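Local coordinates for universal stress protein (Pseudomonas aeruginosa UCBPP-PA14, PDB 7MQ5), which is of unknown function but belongs to the universal stress protein family, whose members are generally linked to bacterial survival under stress, at residues T128-A140 against I229-I243. Residues are numbered along the deposited sequence; the frame is centred on the assembly and turned at random.
Sequences TARPWTGGKILAA and IPRTAQKLDAVVTVI
A bend at chi3 (-76°) in the otherwise stretched side chain of Arg130 brings its guanidinium to the carbonyls of Asp237 and Ala238 just after helix 229-236, while Val240, with CG1 anti to the backbone N (chi1 177°), which leaves CG2 anti to the carbonyl carbon, lays CG2 over the indole of Trp132. Arg130 NH1 donates to Asp237 O at 2.9 Å and NH2 to Ala238 O at 3.0 Å; both donors stand above the carbonyl planes, and the second oxygen lies in the guanidinium plane. The Asp237 carboxylate plane is 7° from that of the guanidinium, with OD1 over one face, toward the rim, and 3.2 Å from NH1, a salt bridge of charges without a directed N-H. Val239 CG2 lies over the opposite face, also toward the rim, and Thr128 OG1, acceptor of an ST turn from Arg130 N, also takes NE, which helps fix the rotation of the group. Arg130 thus binds carbonyls at the Schellman motif that ends the helix, where Asp237 has positive phi and Ala238 N bonds back to Ala233 O.

Beyond this turn the chain enters strand 240-243, which runs parallel to strand 136-140 inside the mixed sheet; helix 229-236 packs nearly antiparallel to strand 136-140, as in the Rossmann-like alpha/beta fold of the HUP clan. Leu138 N donates to Val240 O, and its carbonyl receives Val242 N at 2.8 Å. Its side chain reaches the helix: CD2 meets Ala233 CB at 3.8 Å and CD1 touches both Thr232 CG2 and Leu236 CD1. On the other sheet face, Ile137 CD1 packs against Val240 CB and Val239 CG1. Val240 CG2 lies 3.4 Å from the centroid of the Trp132 five-membered ring, a CH-pi contact, while NE1 of that indole is held by Asp270.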
ATOM      1  N   THR A 128     -11.335  -3.756  -1.188  1.00 12.90           N
ATOM      2  CA  THR A 128     -12.274  -4.870  -0.918  1.00 13.92           C
ATOM      3  C   THR A 128     -12.839  -4.700   0.489  1.00 13.65           C
ATOM      4  O   THR A 128     -12.163  -4.105   1.334  1.00 14.99           O
ATOM      5  CB  THR A 128     -11.596  -6.238  -1.083  1.00 13.61           C
ATOM      6  OG1 THR A 128     -12.576  -7.256  -0.859  1.00 14.80           O
ATOM      7  CG2 THR A 128     -10.424  -6.453  -0.146  1.00 13.67           C
ATOM      8  N   ALA A 129     -14.046  -5.208   0.712  1.00 15.60           N
ATOM      9  CA  ALA A 129     -14.650  -5.178   2.063  1.00 18.19           C
ATOM     10  C   ALA A 129     -14.304  -6.461   2.818  1.00 18.32           C
ATOM     11  O   ALA A 129     -14.649  -6.549   4.008  1.00 21.06           O
ATOM     12  CB  ALA A 129     -16.138  -5.005   1.966  1.00 19.94           C
ATOM     13  N   ARG A 130     -13.653  -7.415   2.156  1.00 15.58           N
ATOM     14  CA  ARG A 130     -13.303  -8.673   2.857  1.00 16.23           C
ATOM     15  C   ARG A 130     -12.395  -8.369   4.044  1.00 17.60           C
ATOM     16  O   ARG A 130     -11.495  -7.542   3.943  1.00 17.89           O
ATOM     17  CB  ARG A 130     -12.591  -9.631   1.906  1.00 16.61           C
ATOM     18  CG  ARG A 130     -13.480 -10.200   0.813  1.00 17.97           C
ATOM     19  CD  ARG A 130     -12.625 -11.063  -0.087  1.00 20.20           C
ATOM     20  NE  ARG A 130     -11.799 -10.250  -0.976  1.00 20.81           N
ATOM     21  CZ  ARG A 130     -10.563 -10.555  -1.371  1.00 18.14           C
ATOM     22  NH1 ARG A 130      -9.945 -11.612  -0.877  1.00 19.82           N
ATOM     23  NH2 ARG A 130      -9.927  -9.759  -2.207  1.00 18.37           N
ATOM     24  N   PRO A 131     -12.579  -9.043   5.201  1.00 19.54           N
ATOM     25  CA  PRO A 131     -11.671  -8.843   6.326  1.00 19.17           C
ATOM     26  C   PRO A 131     -10.262  -9.359   5.991  1.00 18.14           C
ATOM     27  O   PRO A 131     -10.112 -10.289   5.229  1.00 18.56           O
ATOM     28  CB  PRO A 131     -12.304  -9.676   7.453  1.00 23.12           C
ATOM     29  CG  PRO A 131     -13.132 -10.711   6.728  1.00 26.25           C
ATOM     30  CD  PRO A 131     -13.653 -10.002   5.496  1.00 23.15           C
ATOM     31  N   TRP A 132      -9.245  -8.744   6.576  1.00 15.74           N
ATOM     32  CA  TRP A 132      -7.869  -9.268   6.388  1.00 15.03           C
ATOM     33  C   TRP A 132      -7.652 -10.569   7.161  1.00 15.92           C
ATOM     34  O   TRP A 132      -6.864 -11.389   6.696  1.00 15.55           O
ATOM     35  CB  TRP A 132      -6.862  -8.249   6.895  1.00 14.47           C
ATOM     36  CG  TRP A 132      -6.636  -7.093   5.983  1.00 13.39           C
ATOM     37  CD1 TRP A 132      -7.367  -6.717   4.892  1.00 14.12           C
ATOM     38  CD2 TRP A 132      -5.635  -6.087   6.166  1.00 12.75           C
ATOM     39  NE1 TRP A 132      -6.838  -5.579   4.347  1.00 14.28           N
ATOM     40  CE2 TRP A 132      -5.797  -5.153   5.122  1.00 12.85           C
ATOM     41  CE3 TRP A 132      -4.627  -5.880   7.113  1.00 13.61           C
ATOM     42  CZ2 TRP A 132      -4.964  -4.042   4.986  1.00 13.90           C
ATOM     43  CZ3 TRP A 132      -3.799  -4.790   6.971  1.00 15.09           C
ATOM     44  CH2 TRP A 132      -3.976  -3.882   5.929  1.00 15.53           C
ATOM     45  N   THR A 133      -8.275 -10.687   8.336  1.00 15.97           N
ATOM     46  CA  THR A 133      -7.989 -11.813   9.253  1.00 17.84           C
ATOM     47  C   THR A 133      -8.169 -13.143   8.530  1.00 16.40           C
ATOM     48  O   THR A 133      -9.240 -13.391   7.922  1.00 18.97           O
ATOM     49  CB  THR A 133      -8.803 -11.683  10.541  1.00 20.52           C
ATOM     50  OG1 THR A 133      -8.395 -10.466  11.163  1.00 22.43           O
ATOM     51  CG2 THR A 133      -8.602 -12.835  11.500  1.00 22.82           C
ATOM     52  N   GLY A 134      -7.125 -13.963   8.593  1.00 17.21           N
ATOM     53  CA  GLY A 134      -7.156 -15.302   7.987  1.00 17.78           C
ATOM     54  C   GLY A 134      -6.979 -15.306   6.480  1.00 16.34           C
ATOM     55  O   GLY A 134      -7.024 -16.406   5.907  1.00 17.28           O
ATOM     56  N   GLY A 135      -6.761 -14.154   5.848  1.00 15.19           N
ATOM     57  CA  GLY A 135      -6.661 -14.147   4.376  1.00 15.58           C
ATOM     58  C   GLY A 135      -5.261 -14.426   3.857  1.00 13.63           C
ATOM     59  O   GLY A 135      -4.422 -14.978   4.595  1.00 14.84           O
ATOM     60  N   LYS A 136      -5.024 -14.054   2.605  1.00 13.17           N
ATOM     61  CA  LYS A 136      -3.705 -14.230   1.950  1.00 12.06           C
ATOM     62  C   LYS A 136      -3.142 -12.858   1.577  1.00 11.17           C
ATOM     63  O   LYS A 136      -3.864 -12.033   0.986  1.00 11.13           O
ATOM     64  CB  LYS A 136      -3.828 -15.152   0.738  1.00 13.96           C
ATOM     65  CG  LYS A 136      -4.288 -16.557   1.104  1.00 16.77           C
ATOM     66  CD  LYS A 136      -4.237 -17.534  -0.038  1.00 20.80           C
ATOM     67  CE  LYS A 136      -4.749 -18.905   0.355  1.00 28.10           C
ATOM     68  NZ  LYS A 136      -4.833 -19.820  -0.805  1.00 36.55           N
ATOM     69  N   ILE A 137      -1.886 -12.640   1.936  1.00 10.87           N
ATOM     70  CA  ILE A 137      -1.142 -11.384   1.660  1.00 10.70           C
ATOM     71  C   ILE A 137      -0.145 -11.692   0.543  1.00 10.82           C
ATOM     72  O   ILE A 137       0.623 -12.651   0.691  1.00 12.81           O
ATOM     73  CB  ILE A 137      -0.417 -10.898   2.929  1.00 10.83           C
ATOM     74  CG1 ILE A 137      -1.314 -10.951   4.173  1.00 12.15           C
ATOM     75  CG2 ILE A 137       0.203  -9.520   2.698  1.00 10.98           C
ATOM     76  CD1 ILE A 137      -2.619 -10.198   4.051  1.00 12.57           C
ATOM     77  N   LEU A 138      -0.157 -10.885  -0.510  1.00  9.68           N
ATOM     78  CA  LEU A 138       0.727 -11.112  -1.668  1.00  9.75           C
ATOM     79  C   LEU A 138       1.752  -9.985  -1.775  1.00  9.28           C
ATOM     80  O   LEU A 138       1.358  -8.829  -1.809  1.00 10.93           O
ATOM     81  CB  LEU A 138      -0.114 -11.184  -2.944  1.00 10.30           C
ATOM     82  CG  LEU A 138       0.672 -11.414  -4.229  1.00 10.66           C
ATOM     83  CD1 LEU A 138       1.421 -12.746  -4.201  1.00 11.26           C
ATOM     84  CD2 LEU A 138      -0.275 -11.338  -5.409  1.00 12.25           C
ATOM     85  N   ALA A 139       3.030 -10.339  -1.818  1.00 10.27           N
ATOM     86  CA  ALA A 139       4.124  -9.368  -2.043  1.00 10.28           C
ATOM     87  C   ALA A 139       4.593  -9.503  -3.493  1.00 10.50           C
ATOM     88  O   ALA A 139       4.843 -10.637  -3.925  1.00 11.99           O
ATOM     89  CB  ALA A 139       5.256  -9.632  -1.082  1.00 11.37           C
ATOM     90  N   ALA A 140       4.745  -8.391  -4.213  1.00  9.93           N
ATOM     91  CA  ALA A 140       5.220  -8.414  -5.612  1.00 11.59           C
ATOM     92  C   ALA A 140       6.668  -7.919  -5.669  1.00 12.14           C
ATOM     93  O   ALA A 140       6.936  -6.788  -5.258  1.00 13.36           O
ATOM     94  CB  ALA A 140       4.325  -7.570  -6.487  1.00 13.05           C
ATOM     95  N   ILE A 229       1.056 -10.174 -11.932  1.00 10.89           N
ATOM     96  CA  ILE A 229       0.755  -9.803 -10.520  1.00 10.39           C
ATOM     97  C   ILE A 229      -0.751  -9.936 -10.293  1.00  9.96           C
ATOM     98  O   ILE A 229      -1.171 -10.623  -9.360  1.00 10.32           O
ATOM     99  CB  ILE A 229       1.354  -8.440 -10.135  1.00 11.14           C
ATOM    100  CG1 ILE A 229       2.887  -8.502 -10.115  1.00 11.73           C
ATOM    101  CG2 ILE A 229       0.779  -7.955  -8.811  1.00 11.90           C
ATOM    102  CD1 ILE A 229       3.561  -7.156 -10.142  1.00 13.05           C
ATOM    103  N   PRO A 230      -1.636  -9.326 -11.115  1.00 10.27           N
ATOM    104  CA  PRO A 230      -3.068  -9.518 -10.897  1.00 10.90           C
ATOM    105  C   PRO A 230      -3.528 -10.981 -11.052  1.00 10.40           C
ATOM    106  O   PRO A 230      -4.441 -11.405 -10.360  1.00 10.74           O
ATOM    107  CB  PRO A 230      -3.724  -8.590 -11.929  1.00 13.02           C
ATOM    108  CG  PRO A 230      -2.670  -7.545 -12.208  1.00 13.89           C
ATOM    109  CD  PRO A 230      -1.352  -8.285 -12.121  1.00 11.50           C
ATOM    110  N   ARG A 231      -2.917 -11.749 -11.955  0.65 10.83           N
ATOM    111  CA  ARG A 231      -3.374 -13.161 -12.077  0.65 11.58           C
ATOM    112  C   ARG A 231      -3.117 -13.908 -10.768  0.65 10.31           C
ATOM    113  O   ARG A 231      -3.970 -14.705 -10.330  0.65 10.79           O
ATOM    114  CB  ARG A 231      -2.647 -13.895 -13.202  0.65 12.96           C
ATOM    115  CG  ARG A 231      -3.084 -13.478 -14.591  0.65 13.12           C
ATOM    116  CD  ARG A 231      -2.211 -14.180 -15.601  0.65 13.66           C
ATOM    117  NE  ARG A 231      -2.432 -13.712 -16.949  0.65 14.26           N
ATOM    118  CZ  ARG A 231      -1.699 -14.116 -17.990  0.65 15.02           C
ATOM    119  NH1 ARG A 231      -0.690 -14.947 -17.793  0.65 16.50           N
ATOM    120  NH2 ARG A 231      -1.944 -13.671 -19.207  0.65 16.44           N
ATOM    121  N   THR A 232      -1.945 -13.692 -10.183  1.00 11.25           N
ATOM    122  CA  THR A 232      -1.630 -14.419  -8.933  1.00 11.38           C
ATOM    123  C   THR A 232      -2.549 -13.932  -7.817  1.00 10.28           C
ATOM    124  O   THR A 232      -3.029 -14.758  -7.034  1.00 11.06           O
ATOM    125  CB  THR A 232      -0.146 -14.275  -8.606  1.00 12.58           C
ATOM    126  OG1 THR A 232       0.594 -14.758  -9.724  1.00 16.86           O
ATOM    127  CG2 THR A 232       0.226 -15.012  -7.344  1.00 12.66           C
ATOM    128  N   ALA A 233      -2.791 -12.627  -7.744  1.00 10.34           N
ATOM    129  CA  ALA A 233      -3.697 -12.109  -6.702  1.00 10.99           C
ATOM    130  C   ALA A 233      -5.076 -12.743  -6.853  1.00 11.26           C
ATOM    131  O   ALA A 233      -5.680 -13.133  -5.844  1.00 12.42           O
ATOM    132  CB  ALA A 233      -3.789 -10.602  -6.785  1.00 10.82           C
ATOM    133  N   GLN A 234      -5.548 -12.860  -8.087  1.00 11.30           N
ATOM    134  CA  GLN A 234      -6.903 -13.412  -8.311  1.00 12.48           C
ATOM    135  C   GLN A 234      -6.923 -14.908  -7.952  1.00 12.28           C
ATOM    136  O   GLN A 234      -7.863 -15.361  -7.276  1.00 14.56           O
ATOM    137  CB  GLN A 234      -7.319 -13.197  -9.766  1.00 13.94           C
ATOM    138  CG  GLN A 234      -8.745 -13.634 -10.037  1.00 17.50           C
ATOM    139  CD  GLN A 234      -9.756 -12.777  -9.323  1.00 21.71           C
ATOM    140  OE1 GLN A 234     -10.576 -13.272  -8.552  1.00 29.10           O
ATOM    141  NE2 GLN A 234      -9.664 -11.474  -9.538  1.00 25.25           N
ATOM    142  N   LYS A 235      -5.901 -15.654  -8.367  1.00 12.58           N
ATOM    143  CA  LYS A 235      -5.865 -17.118  -8.103  1.00 14.10           C
ATOM    144  C   LYS A 235      -5.816 -17.383  -6.592  1.00 13.69           C
ATOM    145  O   LYS A 235      -6.479 -18.321  -6.127  1.00 15.38           O
ATOM    146  CB  LYS A 235      -4.670 -17.746  -8.829  1.00 16.61           C
ATOM    147  CG  LYS A 235      -4.515 -19.251  -8.638  1.00 20.84           C
ATOM    148  CD  LYS A 235      -5.689 -20.073  -9.137  1.00 24.44           C
ATOM    149  CE  LYS A 235      -5.517 -21.557  -8.886  1.00 31.56           C
ATOM    150  NZ  LYS A 235      -6.625 -22.330  -9.485  1.00 36.91           N
ATOM    151  N   LEU A 236      -5.072 -16.571  -5.847  1.00 12.88           N
ATOM    152  CA  LEU A 236      -4.953 -16.722  -4.370  1.00 13.61           C
ATOM    153  C   LEU A 236      -6.133 -16.056  -3.651  1.00 13.91           C
ATOM    154  O   LEU A 236      -6.226 -16.203  -2.423  1.00 16.21           O
ATOM    155  CB  LEU A 236      -3.663 -16.049  -3.891  1.00 13.69           C
ATOM    156  CG  LEU A 236      -2.357 -16.690  -4.338  1.00 15.67           C
ATOM    157  CD1 LEU A 236      -1.173 -15.829  -3.920  1.00 16.68           C
ATOM    158  CD2 LEU A 236      -2.213 -18.101  -3.783  1.00 18.75           C
ATOM    159  N   ASP A 237      -6.957 -15.296  -4.375  1.00 13.76           N
ATOM    160  CA  ASP A 237      -8.004 -14.464  -3.722  1.00 14.74           C
ATOM    161  C   ASP A 237      -7.308 -13.586  -2.663  1.00 13.02           C
ATOM    162  O   ASP A 237      -7.845 -13.430  -1.547  1.00 14.08           O
ATOM    163  CB  ASP A 237      -9.137 -15.312  -3.137  1.00 16.96           C
ATOM    164  CG  ASP A 237     -10.413 -14.540  -2.845  1.00 22.34           C
ATOM    165  OD1 ASP A 237     -10.587 -13.444  -3.412  1.00 24.60           O
ATOM    166  OD2 ASP A 237     -11.243 -15.063  -2.073  1.00 28.81           O
ATOM    167  N   ALA A 238      -6.147 -13.010  -3.008  1.00 11.97           N
ATOM    168  CA  ALA A 238      -5.395 -12.185  -2.035  1.00 11.38           C
ATOM    169  C   ALA A 238      -6.282 -11.044  -1.531  1.00 10.86           C
ATOM    170  O   ALA A 238      -7.012 -10.429  -2.345  1.00 12.10           O
ATOM    171  CB  ALA A 238      -4.142 -11.640  -2.673  1.00 11.51           C
ATOM    172  N   VAL A 239      -6.154 -10.721  -0.251  1.00 10.89           N
ATOM    173  CA  VAL A 239      -6.936  -9.609   0.355  1.00 11.17           C
ATOM    174  C   VAL A 239      -6.077  -8.335   0.399  1.00 10.11           C
ATOM    175  O   VAL A 239      -6.659  -7.235   0.399  1.00 10.73           O
ATOM    176  CB  VAL A 239      -7.491 -10.035   1.722  1.00 13.22           C
ATOM    177  CG1 VAL A 239      -6.414 -10.238   2.774  1.00 12.59           C
ATOM    178  CG2 VAL A 239      -8.569  -9.081   2.192  1.00 15.08           C
ATOM    179  N   VAL A 240      -4.750  -8.481   0.405  1.00  9.97           N
ATOM    180  CA  VAL A 240      -3.809  -7.332   0.328  1.00 10.09           C
ATOM    181  C   VAL A 240      -2.693  -7.713  -0.636  1.00  9.38           C
ATOM    182  O   VAL A 240      -2.193  -8.840  -0.529  1.00 10.05           O
ATOM    183  CB  VAL A 240      -3.174  -6.965   1.689  1.00 12.18           C
ATOM    184  CG1 VAL A 240      -2.170  -5.828   1.541  1.00 14.13           C
ATOM    185  CG2 VAL A 240      -4.209  -6.654   2.746  1.00 13.61           C
ATOM    186  N   THR A 241      -2.321  -6.785  -1.516  1.00  8.96           N
ATOM    187  CA  THR A 241      -1.120  -6.930  -2.368  1.00  9.12           C
ATOM    188  C   THR A 241      -0.203  -5.759  -2.010  1.00  8.85           C
ATOM    189  O   THR A 241      -0.667  -4.619  -1.975  1.00  9.89           O
ATOM    190  CB  THR A 241      -1.457  -6.971  -3.864  1.00  9.53           C
ATOM    191  OG1 THR A 241      -2.374  -8.040  -4.108  1.00 10.32           O
ATOM    192  CG2 THR A 241      -0.231  -7.188  -4.718  1.00 11.05           C
ATOM    193  N   VAL A 242       1.065  -6.046  -1.774  1.00  8.54           N
ATOM    194  CA  VAL A 242       2.088  -5.022  -1.461  1.00  8.33           C
ATOM    195  C   VAL A 242       2.969  -4.882  -2.696  1.00  8.67           C
ATOM    196  O   VAL A 242       3.525  -5.897  -3.169  1.00  9.42           O
ATOM    197  CB  VAL A 242       2.913  -5.398  -0.224  1.00  9.22           C
ATOM    198  CG1 VAL A 242       3.897  -4.280   0.091  1.00 10.03           C
ATOM    199  CG2 VAL A 242       2.020  -5.719   0.969  1.00  9.41           C
ATOM    200  N   ILE A 243       3.071  -3.658  -3.208  0.60  8.97           N
ATOM    201  CA  ILE A 243       3.876  -3.379  -4.420  0.60 10.03           C
ATOM    202  C   ILE A 243       4.784  -2.180  -4.170  0.60  9.40           C
ATOM    203  O   ILE A 243       4.544  -1.386  -3.228  0.60  9.99           O
ATOM    204  CB  ILE A 243       2.985  -3.121  -5.653  0.60 11.13           C
ATOM    205  CG1 ILE A 243       2.248  -1.781  -5.556  0.60 11.65           C
ATOM    206  CG2 ILE A 243       2.032  -4.281  -5.905  0.60 12.31           C
ATOM    207  CD1 ILE A 243       1.496  -1.411  -6.810  0.60 12.94           C
TER
HETATM  208  O   HOH W   1      -7.477 -13.819   1.173  1.00 17.14           O
HETATM  209  O   HOH W   2      -7.537 -18.127  -1.012  1.00 42.68           O